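Local coordinates for mediator of RNA polymerase II transcription subunit 18 (Schizosaccharomyces pombe, PDB 3C0T), which acts as a subunit of Mediator, the coactivator complex that conveys signals from gene-specific regulators to the RNA polymerase II machinery, at residues R13-V18 against V138-T143; S60-H65 against R150-P155; K89-C94 against L202-L207; T171-A176 against A183-N188. One frame throughout, in Å; residues are numbered along the deposited sequence.

Contact 1 of 4, residues R13-V18 against V138-T143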
loop_
_atom_site.group_PDB
_atom_site.type_symbol
_atom_site.label_atom_id
_atom_site.label_comp_id
_atom_site.label_asym_id
_atom_site.label_seq_id
_atom_site.Cartn_x
_atom_site.Cartn_y
_atom_site.Cartn_z
ATOM N N ARG A 13 19.135 4.555 5.258
ATOM C CA ARG A 13 20.057 4.893 6.343
ATOM C C ARG A 13 19.362 5.461 7.580
ATOM O O ARG A 13 19.884 5.359 8.688
ATOM C CB ARG A 13 21.131 5.879 5.860
ATOM C CG ARG A 13 20.622 6.970 4.921
ATOM C CD ARG A 13 21.683 8.044 4.713
ATOM N NE ARG A 13 21.750 8.934 5.868
ATOM C CZ ARG A 13 21.011 10.033 6.003
ATOM N NH1 ARG A 13 20.157 10.381 5.044
ATOM N NH2 ARG A 13 21.105 10.770 7.107
ATOM N N ARG A 14 18.185 6.051 7.402
ATOM C CA ARG A 14 17.469 6.625 8.537
ATOM C C ARG A 14 16.389 5.715 9.115
ATOM O O ARG A 14 15.753 6.056 10.116
ATOM C CB ARG A 14 16.848 7.961 8.139
ATOM C CG ARG A 14 17.869 9.054 7.875
ATOM C CD ARG A 14 17.167 10.366 7.608
ATOM N NE ARG A 14 16.254 10.680 8.701
ATOM C CZ ARG A 14 15.005 11.103 8.530
ATOM N NH1 ARG A 14 14.515 11.267 7.306
ATOM N NH2 ARG A 14 14.244 11.343 9.590
ATOM N N PHE A 15 16.201 4.551 8.503
ATOM C CA PHE A 15 15.189 3.609 8.957
ATOM C C PHE A 15 15.182 3.339 10.460
ATOM O O PHE A 15 14.142 3.461 11.112
ATOM C CB PHE A 15 15.334 2.275 8.222
ATOM C CG PHE A 15 14.322 1.240 8.646
ATOM C CD1 PHE A 15 13.021 1.272 8.146
ATOM C CD2 PHE A 15 14.660 0.251 9.565
ATOM C CE1 PHE A 15 12.072 0.334 8.556
ATOM C CE2 PHE A 15 13.716 -0.697 9.985
ATOM C CZ PHE A 15 12.421 -0.654 9.479
ATOM N N GLU A 16 16.326 2.963 11.015
ATOM C CA GLU A 16 16.369 2.656 12.439
ATOM C C GLU A 16 15.869 3.814 13.302
ATOM O O GLU A 16 15.012 3.628 14.169
ATOM C CB GLU A 16 17.789 2.270 12.869
ATOM C CG GLU A 16 17.845 1.656 14.269
ATOM C CD GLU A 16 19.263 1.323 14.733
ATOM O OE1 GLU A 16 19.403 0.435 15.616
ATOM O OE2 GLU A 16 20.224 1.954 14.226
ATOM N N ALA A 17 16.402 5.007 13.055
ATOM C CA ALA A 17 16.028 6.188 13.828
ATOM C C ALA A 17 14.554 6.571 13.669
ATOM O O ALA A 17 13.897 6.964 14.642
ATOM C CB ALA A 17 16.922 7.370 13.438
ATOM N N VAL A 18 14.031 6.458 12.451
ATOM C CA VAL A 18 12.639 6.818 12.214
ATOM C C VAL A 18 11.695 5.844 12.888
ATOM O O VAL A 18 10.699 6.247 13.487
ATOM C CB VAL A 18 12.331 6.897 10.717
ATOM C CG1 VAL A 18 10.828 7.030 10.495
ATOM C CG2 VAL A 18 13.060 8.102 10.121
ATOM N N VAL A 138 -0.468 4.554 10.251
ATOM C CA VAL A 138 0.756 4.989 9.614
ATOM C C VAL A 138 1.581 3.746 9.354
ATOM O O VAL A 138 1.990 3.030 10.273
ATOM C CB VAL A 138 1.509 6.022 10.472
ATOM C CG1 VAL A 138 1.131 5.854 11.909
ATOM C CG2 VAL A 138 3.002 5.893 10.270
ATOM N N ARG A 139 1.790 3.484 8.071
ATOM C CA ARG A 139 2.526 2.319 7.621
ATOM C C ARG A 139 3.857 2.731 6.987
ATOM O O ARG A 139 3.911 3.674 6.193
ATOM C CB ARG A 139 1.650 1.557 6.612
ATOM C CG ARG A 139 2.342 0.437 5.872
ATOM C CD ARG A 139 1.446 -0.174 4.791
ATOM N NE ARG A 139 0.327 -0.934 5.343
ATOM C CZ ARG A 139 -0.242 -1.964 4.721
ATOM N NH1 ARG A 139 0.200 -2.347 3.530
ATOM N NH2 ARG A 139 -1.232 -2.634 5.302
ATOM N N ILE A 140 4.936 2.055 7.375
ATOM C CA ILE A 140 6.248 2.321 6.798
ATOM C C ILE A 140 6.604 0.987 6.148
ATOM O O ILE A 140 6.690 -0.043 6.820
ATOM C CB ILE A 140 7.286 2.757 7.874
ATOM C CG1 ILE A 140 8.621 3.088 7.202
ATOM C CG2 ILE A 140 7.440 1.693 8.941
ATOM C CD1 ILE A 140 9.593 3.823 8.118
ATOM N N TYR A 141 6.787 0.996 4.834
ATOM C CA TYR A 141 7.035 -0.254 4.128
ATOM C C TYR A 141 7.965 -0.187 2.937
ATOM O O TYR A 141 8.362 0.880 2.478
ATOM C CB TYR A 141 5.707 -0.832 3.632
ATOM C CG TYR A 141 5.074 -0.018 2.517
ATOM C CD1 TYR A 141 4.312 1.121 2.795
ATOM C CD2 TYR A 141 5.239 -0.382 1.179
ATOM C CE1 TYR A 141 3.730 1.872 1.773
ATOM C CE2 TYR A 141 4.662 0.366 0.146
ATOM C CZ TYR A 141 3.909 1.491 0.450
ATOM O OH TYR A 141 3.327 2.231 -0.569
ATOM N N GLN A 142 8.268 -1.369 2.420
ATOM C CA GLN A 142 9.130 -1.520 1.267
ATOM C C GLN A 142 8.397 -2.463 0.325
ATOM O O GLN A 142 7.749 -3.408 0.780
ATOM C CB GLN A 142 10.456 -2.131 1.708
ATOM C CG GLN A 142 11.625 -1.738 0.837
ATOM C CD GLN A 142 12.936 -1.913 1.553
ATOM O OE1 GLN A 142 13.329 -3.037 1.899
ATOM N NE2 GLN A 142 13.622 -0.798 1.804
ATOM N N THR A 143 8.451 -2.208 -0.977
ATOM C CA THR A 143 7.772 -3.120 -1.880
ATOM C C THR A 143 8.816 -4.043 -2.506
ATOM O O THR A 143 9.815 -3.600 -3.083
ATOM C CB THR A 143 6.895 -2.367 -2.934
ATOM O OG1 THR A 143 7.510 -2.408 -4.216
ATOM C CG2 THR A 143 6.667 -0.946 -2.513
#
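Helix 15-25 lies against strand 136-146 of the curled antiparallel sheet, and the start of the helix meets the strand through Phe15 and Val18 on one side and Ile140 on the other. No hydrogen bond crosses between the segments; the contact is purely apolar. Ile140 does the reaching. With CG1 anti to the backbone N (chi1 -177°) and the chain extended again at chi2, 167°, its CD1 methyl is carried well out from the strand toward the helix. There it meets two partners. Ile140 CD1 lies 4.2 Å from Val18 CG1, the branch of the valine that stands anti to its own backbone N, and the two side chains approach at a slant. The same methyl, Ile140 CD1, comes within 4.3 Å of Phe15 CD1, approaching the ring obliquely. Phe15 and Val18 are three residues apart and so share one side of the helix; Val18 N also bonds to Arg14 O at 2.9 Å. The backbones stay well separated, with Phe15 CA 9.3 Å from Ile140 CA, so the segments meet through side chains. Around this methyl, Phe15 stacks on Trp165 and Val10 of strand 2-10 touches both Val18 and Ile140, while Phe199 packs on Val18. On the far side of the strand, Tyr141 turns away from the helix and packs against an apolar side chain of another protein's chain. Such apolar seating of a helix on a curled antiparallel sheet is consistent with the barrel-like fold of the CYTH clan.

Contact 2 of 4, residues S60-H65 against R150-P155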
loop_
_atom_site.group_PDB
_atom_site.type_symbol
_atom_site.label_atom_id
_atom_site.label_comp_id
_atom_site.label_asym_id
_atom_site.label_seq_id
_atom_site.Cartn_x
_atom_site.Cartn_y
_atom_site.Cartn_z
ATOM N N SER A 60 -3.286 -10.750 0.054
ATOM C CA SER A 60 -3.301 -11.879 0.959
ATOM C C SER A 60 -2.277 -11.621 2.052
ATOM O O SER A 60 -1.141 -11.227 1.774
ATOM C CB SER A 60 -2.936 -13.162 0.219
ATOM O OG SER A 60 -2.666 -14.196 1.145
ATOM N N ASN A 61 -2.683 -11.820 3.297
ATOM C CA ASN A 61 -1.770 -11.637 4.414
ATOM C C ASN A 61 -0.930 -12.911 4.517
ATOM O O ASN A 61 -1.402 -13.938 5.001
ATOM C CB ASN A 61 -2.561 -11.403 5.704
ATOM C CG ASN A 61 -1.666 -11.213 6.913
ATOM O OD1 ASN A 61 -2.142 -10.927 8.014
ATOM N ND2 ASN A 61 -0.362 -11.373 6.718
ATOM N N ILE A 62 0.310 -12.858 4.047
ATOM C CA ILE A 62 1.158 -14.042 4.099
ATOM C C ILE A 62 1.869 -14.188 5.427
ATOM O O ILE A 62 2.586 -15.157 5.657
ATOM C CB ILE A 62 2.183 -14.064 2.942
ATOM C CG1 ILE A 62 2.911 -12.728 2.839
ATOM C CG2 ILE A 62 1.465 -14.386 1.643
ATOM C CD1 ILE A 62 3.911 -12.673 1.700
ATOM N N GLU A 63 1.653 -13.220 6.309
ATOM C CA GLU A 63 2.247 -13.249 7.640
ATOM C C GLU A 63 1.681 -14.464 8.376
ATOM O O GLU A 63 2.277 -14.957 9.334
ATOM C CB GLU A 63 1.898 -11.952 8.380
ATOM C CG GLU A 63 2.148 -11.952 9.878
ATOM C CD GLU A 63 3.596 -12.206 10.243
ATOM O OE1 GLU A 63 3.940 -12.023 11.430
ATOM O OE2 GLU A 63 4.386 -12.595 9.357
ATOM N N SER A 64 0.533 -14.944 7.899
ATOM C CA SER A 64 -0.146 -16.103 8.477
ATOM C C SER A 64 -0.132 -17.295 7.515
ATOM O O SER A 64 -1.187 -17.833 7.161
ATOM C CB SER A 64 -1.601 -15.747 8.815
ATOM O OG SER A 64 -2.352 -15.486 7.640
ATOM N N HIS A 65 1.067 -17.701 7.100
ATOM C CA HIS A 65 1.233 -18.827 6.181
ATOM C C HIS A 65 2.546 -19.568 6.390
ATOM O O HIS A 65 3.510 -19.014 6.926
ATOM C CB HIS A 65 1.196 -18.351 4.726
ATOM C CG HIS A 65 -0.179 -18.236 4.157
ATOM N ND1 HIS A 65 -1.029 -19.314 4.049
ATOM C CD2 HIS A 65 -0.852 -17.171 3.658
ATOM C CE1 HIS A 65 -2.168 -18.919 3.509
ATOM N NE2 HIS A 65 -2.087 -17.623 3.263
ATOM N N ARG A 150 4.308 -15.935 -7.735
ATOM C CA ARG A 150 3.313 -16.481 -6.812
ATOM C C ARG A 150 3.932 -17.333 -5.708
ATOM O O ARG A 150 3.283 -18.230 -5.159
ATOM C CB ARG A 150 2.262 -17.294 -7.579
ATOM C CG ARG A 150 0.862 -17.322 -6.932
ATOM C CD ARG A 150 0.310 -15.911 -6.670
ATOM N NE ARG A 150 0.446 -15.054 -7.844
ATOM C CZ ARG A 150 -0.342 -15.102 -8.913
ATOM N NH1 ARG A 150 -1.349 -15.966 -8.966
ATOM N NH2 ARG A 150 -0.112 -14.294 -9.937
ATOM N N SER A 151 5.187 -17.040 -5.373
ATOM C CA SER A 151 5.893 -17.773 -4.328
ATOM C C SER A 151 6.081 -16.931 -3.067
ATOM O O SER A 151 6.436 -15.757 -3.135
ATOM C CB SER A 151 7.260 -18.236 -4.842
ATOM O OG SER A 151 8.013 -18.854 -3.810
ATOM N N ILE A 152 5.838 -17.540 -1.912
ATOM C CA ILE A 152 6.004 -16.853 -0.640
ATOM C C ILE A 152 7.266 -17.362 0.050
ATOM O O ILE A 152 7.521 -17.048 1.215
ATOM C CB ILE A 152 4.802 -17.088 0.287
ATOM C CG1 ILE A 152 4.603 -18.588 0.513
ATOM C CG2 ILE A 152 3.561 -16.457 -0.312
ATOM C CD1 ILE A 152 3.484 -18.921 1.478
ATOM N N LYS A 153 8.055 -18.154 -0.669
ATOM C CA LYS A 153 9.292 -18.681 -0.108
ATOM C C LYS A 153 10.419 -17.672 -0.301
ATOM O O LYS A 153 10.708 -17.252 -1.428
ATOM C CB LYS A 153 9.682 -20.013 -0.773
ATOM C CG LYS A 153 8.664 -21.133 -0.582
ATOM C CD LYS A 153 9.216 -22.498 -0.991
ATOM C CE LYS A 153 9.725 -22.507 -2.430
ATOM N NZ LYS A 153 8.670 -22.111 -3.411
ATOM N N PRO A 154 11.052 -17.243 0.801
ATOM C CA PRO A 154 12.149 -16.282 0.685
ATOM C C PRO A 154 13.233 -16.825 -0.250
ATOM O O PRO A 154 13.305 -18.034 -0.506
ATOM C CB PRO A 154 12.619 -16.130 2.128
ATOM C CG PRO A 154 11.322 -16.219 2.889
ATOM C CD PRO A 154 10.646 -17.406 2.211
ATOM N N PRO A 155 14.105 -15.942 -0.752
ATOM C CA PRO A 155 14.099 -14.502 -0.474
ATOM C C PRO A 155 13.155 -13.662 -1.337
ATOM O O PRO A 155 12.662 -14.121 -2.370
ATOM C CB PRO A 155 15.547 -14.119 -0.722
ATOM C CG PRO A 155 15.865 -14.963 -1.947
ATOM C CD PRO A 155 15.263 -16.314 -1.585
#
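Ile62 and Ile152 adopt matching first torsions, chi1 49° and 57°, which place CG1 of each between the backbone N and the carbonyl carbon and leave each CG2 anti to the carbonyl carbon. In these rotamers the CG2 branches are the parts that meet: Ile62 CG2 and Ile152 CG2 are 3.5 Å apart, close for a methyl pair, and the side chains run past each other in opposite directions. The longer arm of Ile152, extended at chi2, reaches on to His65, where Ile152 CD1 lies 4.0 Å from His65 CB. Thus the aliphatic root of the histidine takes part, while its ring sets an edge, in plane, against Ile62 CA. The contact joins the end of strand 56-61 to the long connection between strands 136-146 and 156-158, and Trp72 packs on Ile152 and donates from NE1 to Arg150 O. Leu33 and Phe35 of the neighbouring strand 27-41 lie against Ile62. Local polar bonds shape each connection. An ST turn, with Lys153 N donating to Ser151 OG at 3.2 Å and an angle of 159°, spans Ile152; within 60-65, Ser64 OG donates to Asn61 O at 3.2 Å, tilted from the carbonyl plane.

Contact 3 of 4, residues K89-C94 against L202-L207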
loop_
_atom_site.group_PDB
_atom_site.type_symbol
_atom_site.label_atom_id
_atom_site.label_comp_id
_atom_site.label_asym_id
_atom_site.label_seq_id
_atom_site.Cartn_x
_atom_site.Cartn_y
_atom_site.Cartn_z
ATOM N N LYS A 89 -6.232 19.070 -7.637
ATOM C CA LYS A 89 -6.470 20.380 -7.028
ATOM C C LYS A 89 -6.531 20.322 -5.505
ATOM O O LYS A 89 -7.170 21.164 -4.875
ATOM C CB LYS A 89 -7.778 21.003 -7.545
ATOM C CG LYS A 89 -7.722 21.596 -8.952
ATOM C CD LYS A 89 -7.592 20.527 -10.030
ATOM C CE LYS A 89 -7.732 21.133 -11.424
ATOM N NZ LYS A 89 -9.056 21.802 -11.603
ATOM N N ARG A 90 -5.879 19.322 -4.918
ATOM C CA ARG A 90 -5.850 19.181 -3.467
ATOM C C ARG A 90 -4.424 19.327 -2.968
ATOM O O ARG A 90 -4.085 18.894 -1.866
ATOM C CB ARG A 90 -6.411 17.826 -3.032
ATOM C CG ARG A 90 -7.919 17.771 -2.978
ATOM C CD ARG A 90 -8.378 16.537 -2.234
ATOM N NE ARG A 90 -8.005 16.573 -0.822
ATOM C CZ ARG A 90 -8.643 17.275 0.108
ATOM N NH1 ARG A 90 -9.698 18.010 -0.217
ATOM N NH2 ARG A 90 -8.226 17.244 1.369
ATOM N N GLU A 91 -3.586 19.934 -3.796
ATOM C CA GLU A 91 -2.196 20.157 -3.441
ATOM C C GLU A 91 -2.181 20.987 -2.155
ATOM O O GLU A 91 -3.088 21.794 -1.920
ATOM C CB GLU A 91 -1.498 20.908 -4.575
ATOM C CG GLU A 91 0.010 20.774 -4.578
ATOM C CD GLU A 91 0.457 19.330 -4.709
ATOM O OE1 GLU A 91 0.189 18.540 -3.775
ATOM O OE2 GLU A 91 1.071 18.985 -5.744
ATOM N N ASP A 92 -1.165 20.784 -1.321
ATOM C CA ASP A 92 -1.051 21.514 -0.055
ATOM C C ASP A 92 -2.151 21.111 0.930
ATOM O O ASP A 92 -2.373 21.763 1.952
ATOM C CB ASP A 92 -1.091 23.027 -0.307
ATOM C CG ASP A 92 0.166 23.537 -1.005
ATOM O OD1 ASP A 92 0.209 24.740 -1.343
ATOM O OD2 ASP A 92 1.112 22.739 -1.213
ATOM N N LYS A 93 -2.825 20.016 0.609
ATOM C CA LYS A 93 -3.889 19.477 1.439
ATOM C C LYS A 93 -3.653 17.964 1.416
ATOM O O LYS A 93 -2.863 17.483 0.604
ATOM C CB LYS A 93 -5.241 19.843 0.821
ATOM C CG LYS A 93 -6.335 20.130 1.827
ATOM C CD LYS A 93 -7.400 21.047 1.236
ATOM C CE LYS A 93 -8.594 21.203 2.180
ATOM N NZ LYS A 93 -8.214 21.666 3.553
ATOM N N CYS A 94 -4.297 17.214 2.305
ATOM C CA CYS A 94 -4.107 15.761 2.310
ATOM C C CYS A 94 -4.742 15.164 1.052
ATOM O O CYS A 94 -5.682 15.726 0.498
ATOM C CB CYS A 94 -4.749 15.132 3.545
ATOM S SG CYS A 94 -6.535 14.906 3.403
ATOM N N LEU A 202 5.617 14.750 5.232
ATOM C CA LEU A 202 4.441 14.101 4.678
ATOM C C LEU A 202 3.635 15.065 3.816
ATOM O O LEU A 202 3.345 16.195 4.225
ATOM C CB LEU A 202 3.562 13.560 5.806
ATOM C CG LEU A 202 4.158 12.457 6.684
ATOM C CD1 LEU A 202 3.194 12.148 7.827
ATOM C CD2 LEU A 202 4.421 11.206 5.848
ATOM N N LYS A 203 3.284 14.619 2.616
ATOM C CA LYS A 203 2.496 15.440 1.717
ATOM C C LYS A 203 1.617 14.638 0.778
ATOM O O LYS A 203 1.737 13.419 0.668
ATOM C CB LYS A 203 3.396 16.381 0.905
ATOM C CG LYS A 203 4.846 15.950 0.758
ATOM C CD LYS A 203 5.027 14.793 -0.204
ATOM C CE LYS A 203 6.506 14.412 -0.291
ATOM N NZ LYS A 203 6.777 13.249 -1.187
ATOM N N ASN A 204 0.712 15.351 0.119
ATOM C CA ASN A 204 -0.204 14.756 -0.833
ATOM C C ASN A 204 0.600 14.378 -2.069
ATOM O O ASN A 204 1.284 15.211 -2.650
ATOM C CB ASN A 204 -1.292 15.773 -1.196
ATOM C CG ASN A 204 -2.334 15.211 -2.158
ATOM O OD1 ASN A 204 -2.162 14.128 -2.731
ATOM N ND2 ASN A 204 -3.419 15.958 -2.350
ATOM N N VAL A 205 0.540 13.109 -2.450
ATOM C CA VAL A 205 1.239 12.622 -3.632
ATOM C C VAL A 205 0.172 11.917 -4.453
ATOM O O VAL A 205 -0.668 11.202 -3.899
ATOM C CB VAL A 205 2.363 11.629 -3.258
ATOM C CG1 VAL A 205 3.027 11.091 -4.508
ATOM C CG2 VAL A 205 3.395 12.325 -2.392
ATOM N N ARG A 206 0.188 12.120 -5.766
ATOM C CA ARG A 206 -0.826 11.508 -6.611
ATOM C C ARG A 206 -0.785 9.982 -6.611
ATOM O O ARG A 206 0.282 9.377 -6.683
ATOM C CB ARG A 206 -0.716 12.027 -8.047
ATOM C CG ARG A 206 -1.965 11.733 -8.863
ATOM C CD ARG A 206 -2.087 12.634 -10.082
ATOM N NE ARG A 206 -3.484 12.980 -10.358
ATOM C CZ ARG A 206 -4.212 13.817 -9.620
ATOM N NH1 ARG A 206 -5.475 14.068 -9.947
ATOM N NH2 ARG A 206 -3.676 14.418 -8.562
ATOM N N LEU A 207 -1.966 9.376 -6.530
ATOM C CA LEU A 207 -2.105 7.920 -6.523
ATOM C C LEU A 207 -3.146 7.447 -7.542
ATOM O O LEU A 207 -3.919 8.297 -8.044
ATOM C CB LEU A 207 -2.500 7.439 -5.120
ATOM C CG LEU A 207 -1.404 7.430 -4.051
ATOM C CD1 LEU A 207 -1.997 7.043 -2.706
ATOM C CD2 LEU A 207 -0.315 6.446 -4.450
ATOM O OXT LEU A 207 -3.188 6.228 -7.821
HETATM O O HOH W 1 -0.006 18.475 1.382
#
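Asn204 inserts its amide into the bend formed by Arg90 to Lys93, and its ND2 is shared between two backbone carbonyls there. CG stands anti to the backbone N (chi1 -178°), which sends the amide straight across to the other segment. Asn204 ND2 donates weakly to Arg90 O at 3.0 Å (150°) and, over a longer and also weak bond, to Lys93 O at 3.4 Å. Arg90 O has a second donor, since the weak turn-closing bond from Lys93 N also reaches it, at 3.0 Å. Lys93 O likewise accepts more than once, accepting a hydrogen bond from a water molecule 3.1 Å away. That water in turn accepts a weak bond from Asn204 N, so it links the backbones of the two segments. The bend is a type II beta turn in the connection between strands 78-83 and 95-104, and the asparagine belongs to the C-terminal tail that follows helix 179-196. Cys94 O, at the end of the same connection, is satisfied from within it: Arg90 grips it side-on, with NE at 2.8 Å from Cys94 O (153°) and NH2 at 3.1 Å from Cys94 O, both in the guanidinium plane. A weak bond also runs from Arg90 NH2 to Cys94 SG, and the same Arg90 NH2 makes a long, weak ion pair with Glu186 OE2 of helix 179-196. Beyond Asn204 the tail is held by Tyr5, whose OH bonds to Val205 O, and by Ser86 at Leu207 N, while the terminal carboxylate of Leu207 makes a salt bridge to a basic side chain of another protein's chain.

Contact 4 of 4, residues T171-A176 against A183-N188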
loop_
_atom_site.group_PDB
_atom_site.type_symbol
_atom_site.label_atom_id
_atom_site.label_comp_id
_atom_site.label_asym_id
_atom_site.label_seq_id
_atom_site.Cartn_x
_atom_site.Cartn_y
_atom_site.Cartn_z
ATOM N N THR A 171 -6.494 7.119 6.577
ATOM C CA THR A 171 -7.669 6.803 7.352
ATOM C C THR A 171 -8.796 6.648 6.340
ATOM O O THR A 171 -8.743 7.226 5.252
ATOM C CB THR A 171 -8.008 7.896 8.373
ATOM O OG1 THR A 171 -9.071 7.424 9.207
ATOM C CG2 THR A 171 -8.427 9.185 7.684
ATOM N N HIS A 172 -9.796 5.846 6.683
ATOM C CA HIS A 172 -10.914 5.612 5.782
ATOM C C HIS A 172 -12.228 6.196 6.296
ATOM O O HIS A 172 -12.528 6.135 7.492
ATOM C CB HIS A 172 -11.106 4.111 5.555
ATOM C CG HIS A 172 -9.976 3.454 4.829
ATOM N ND1 HIS A 172 -9.610 3.805 3.546
ATOM C CD2 HIS A 172 -9.142 2.452 5.197
ATOM C CE1 HIS A 172 -8.601 3.047 3.155
ATOM N NE2 HIS A 172 -8.297 2.219 4.138
ATOM N N VAL A 173 -13.005 6.760 5.375
ATOM C CA VAL A 173 -14.311 7.325 5.689
ATOM C C VAL A 173 -15.327 6.596 4.811
ATOM O O VAL A 173 -15.298 6.703 3.583
ATOM C CB VAL A 173 -14.362 8.837 5.392
ATOM C CG1 VAL A 173 -15.764 9.368 5.670
ATOM C CG2 VAL A 173 -13.334 9.572 6.257
ATOM N N ALA A 174 -16.212 5.838 5.451
ATOM C CA ALA A 174 -17.230 5.051 4.748
ATOM C C ALA A 174 -18.099 5.836 3.768
ATOM O O ALA A 174 -18.248 5.445 2.609
ATOM C CB ALA A 174 -18.120 4.340 5.764
ATOM N N ASP A 175 -18.668 6.939 4.236
ATOM C CA ASP A 175 -19.547 7.759 3.410
ATOM C C ASP A 175 -18.920 9.101 3.055
ATOM O O ASP A 175 -18.695 9.937 3.927
ATOM C CB ASP A 175 -20.870 7.988 4.155
ATOM C CG ASP A 175 -21.863 8.814 3.355
ATOM O OD1 ASP A 175 -22.913 9.188 3.928
ATOM O OD2 ASP A 175 -21.605 9.088 2.162
ATOM N N ALA A 176 -18.650 9.308 1.771
ATOM C CA ALA A 176 -18.053 10.558 1.312
ATOM C C ALA A 176 -18.973 11.747 1.592
ATOM O O ALA A 176 -18.517 12.886 1.707
ATOM C CB ALA A 176 -17.752 10.470 -0.185
ATOM N N ALA A 183 -14.238 15.789 7.632
ATOM C CA ALA A 183 -13.488 16.860 8.272
ATOM C C ALA A 183 -12.710 16.364 9.480
ATOM O O ALA A 183 -11.626 16.861 9.772
ATOM C CB ALA A 183 -14.430 17.985 8.681
ATOM N N LYS A 184 -13.270 15.389 10.181
ATOM C CA LYS A 184 -12.623 14.825 11.355
ATOM C C LYS A 184 -11.409 13.993 10.912
ATOM O O LYS A 184 -10.414 13.888 11.627
ATOM C CB LYS A 184 -13.621 13.948 12.120
ATOM C CG LYS A 184 -13.074 13.291 13.391
ATOM C CD LYS A 184 -12.698 14.319 14.458
ATOM C CE LYS A 184 -13.912 15.131 14.932
ATOM N NZ LYS A 184 -13.552 16.196 15.937
ATOM N N ALA A 185 -11.493 13.410 9.723
ATOM C CA ALA A 185 -10.395 12.604 9.219
ATOM C C ALA A 185 -9.230 13.496 8.784
ATOM O O ALA A 185 -8.076 13.189 9.079
ATOM C CB ALA A 185 -10.864 11.730 8.058
ATOM N N GLU A 186 -9.520 14.597 8.094
ATOM C CA GLU A 186 -8.449 15.495 7.663
ATOM C C GLU A 186 -7.784 16.112 8.887
ATOM O O GLU A 186 -6.568 16.304 8.914
ATOM C CB GLU A 186 -8.981 16.618 6.772
ATOM C CG GLU A 186 -9.773 16.142 5.579
ATOM C CD GLU A 186 -9.955 17.227 4.538
ATOM O OE1 GLU A 186 -11.000 17.209 3.849
ATOM O OE2 GLU A 186 -9.049 18.086 4.399
ATOM N N ALA A 187 -8.593 16.427 9.894
ATOM C CA ALA A 187 -8.083 17.009 11.124
ATOM C C ALA A 187 -7.152 15.996 11.789
ATOM O O ALA A 187 -6.106 16.361 12.328
ATOM C CB ALA A 187 -9.238 17.367 12.057
ATOM N N ASN A 188 -7.521 14.719 11.748
ATOM C CA ASN A 188 -6.671 13.693 12.347
ATOM C C ASN A 188 -5.354 13.546 11.580
ATOM O O ASN A 188 -4.297 13.367 12.184
ATOM C CB ASN A 188 -7.400 12.349 12.413
ATOM C CG ASN A 188 -8.385 12.285 13.567
ATOM O OD1 ASN A 188 -8.136 12.842 14.642
ATOM N ND2 ASN A 188 -9.499 11.588 13.363
#
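Apolar contact across the segments centres on one methyl. Ala185 CB, pointing from helix 179-196 toward the strand, lies 3.5 Å from Thr171 CG2 and 3.7 Å from Val173 CG2, so the two strand residues meet it from alternate positions, two residues apart, on one face of the strand. For Thr171, chi1 of -173° sets OG1 anti to the backbone N and thereby gives the methyl, not the hydroxyl, to the helix. Val173 offers the branch anti to its carbonyl carbon. With only an alanine on the helical side, the helix can approach the strand closely, and Thr171 CA is 6.7 Å from Ala185 CA.

Hydrogen bonding stays within each side. The hydroxyl of Thr171 is used elsewhere, bonded to Asp135 O. The helix closes its own turns, with Ala187 N to Ala183 O at 3.1 Å and Asn188 N to Lys184 O at 3.0 Å. In the connection between the two elements, Asp175 OD2 accepts from Ser177 N two residues on, as in an Asx turn.

Strand 165-173 runs antiparallel to strand 2-10, with backbone bonds between Thr171 and Leu4 and between Val173 and Gln2, and its other neighbour is strand 136-146. Helix 179-196 follows directly after a short turn and lies over this part of the sheet, with Ala181 and Met182 also on Val173 and Glu186 reaching Leu4.

In the fold
Contacts 1, 2 and 4 are buried, apolar and without hydrogen bonds between their segments; contact 3, at the surface, relies on weak amide bonds and a water. Contacts 1 and 4 each set a helix on the sheet, through the adjacent strands 136-146 and 165-173, whereas contact 2 ties the chain at the end of strand 56-61 to the connection after strand 136-146, with its centre about 32 Å from those of contacts 3 and 4, across the middle of the chain. Contacts 3 and 4 touch, Glu186 of helix 179-196 facing Arg90 and Lys93, so the polar bend and the helix-strand packing share one side of the molecule.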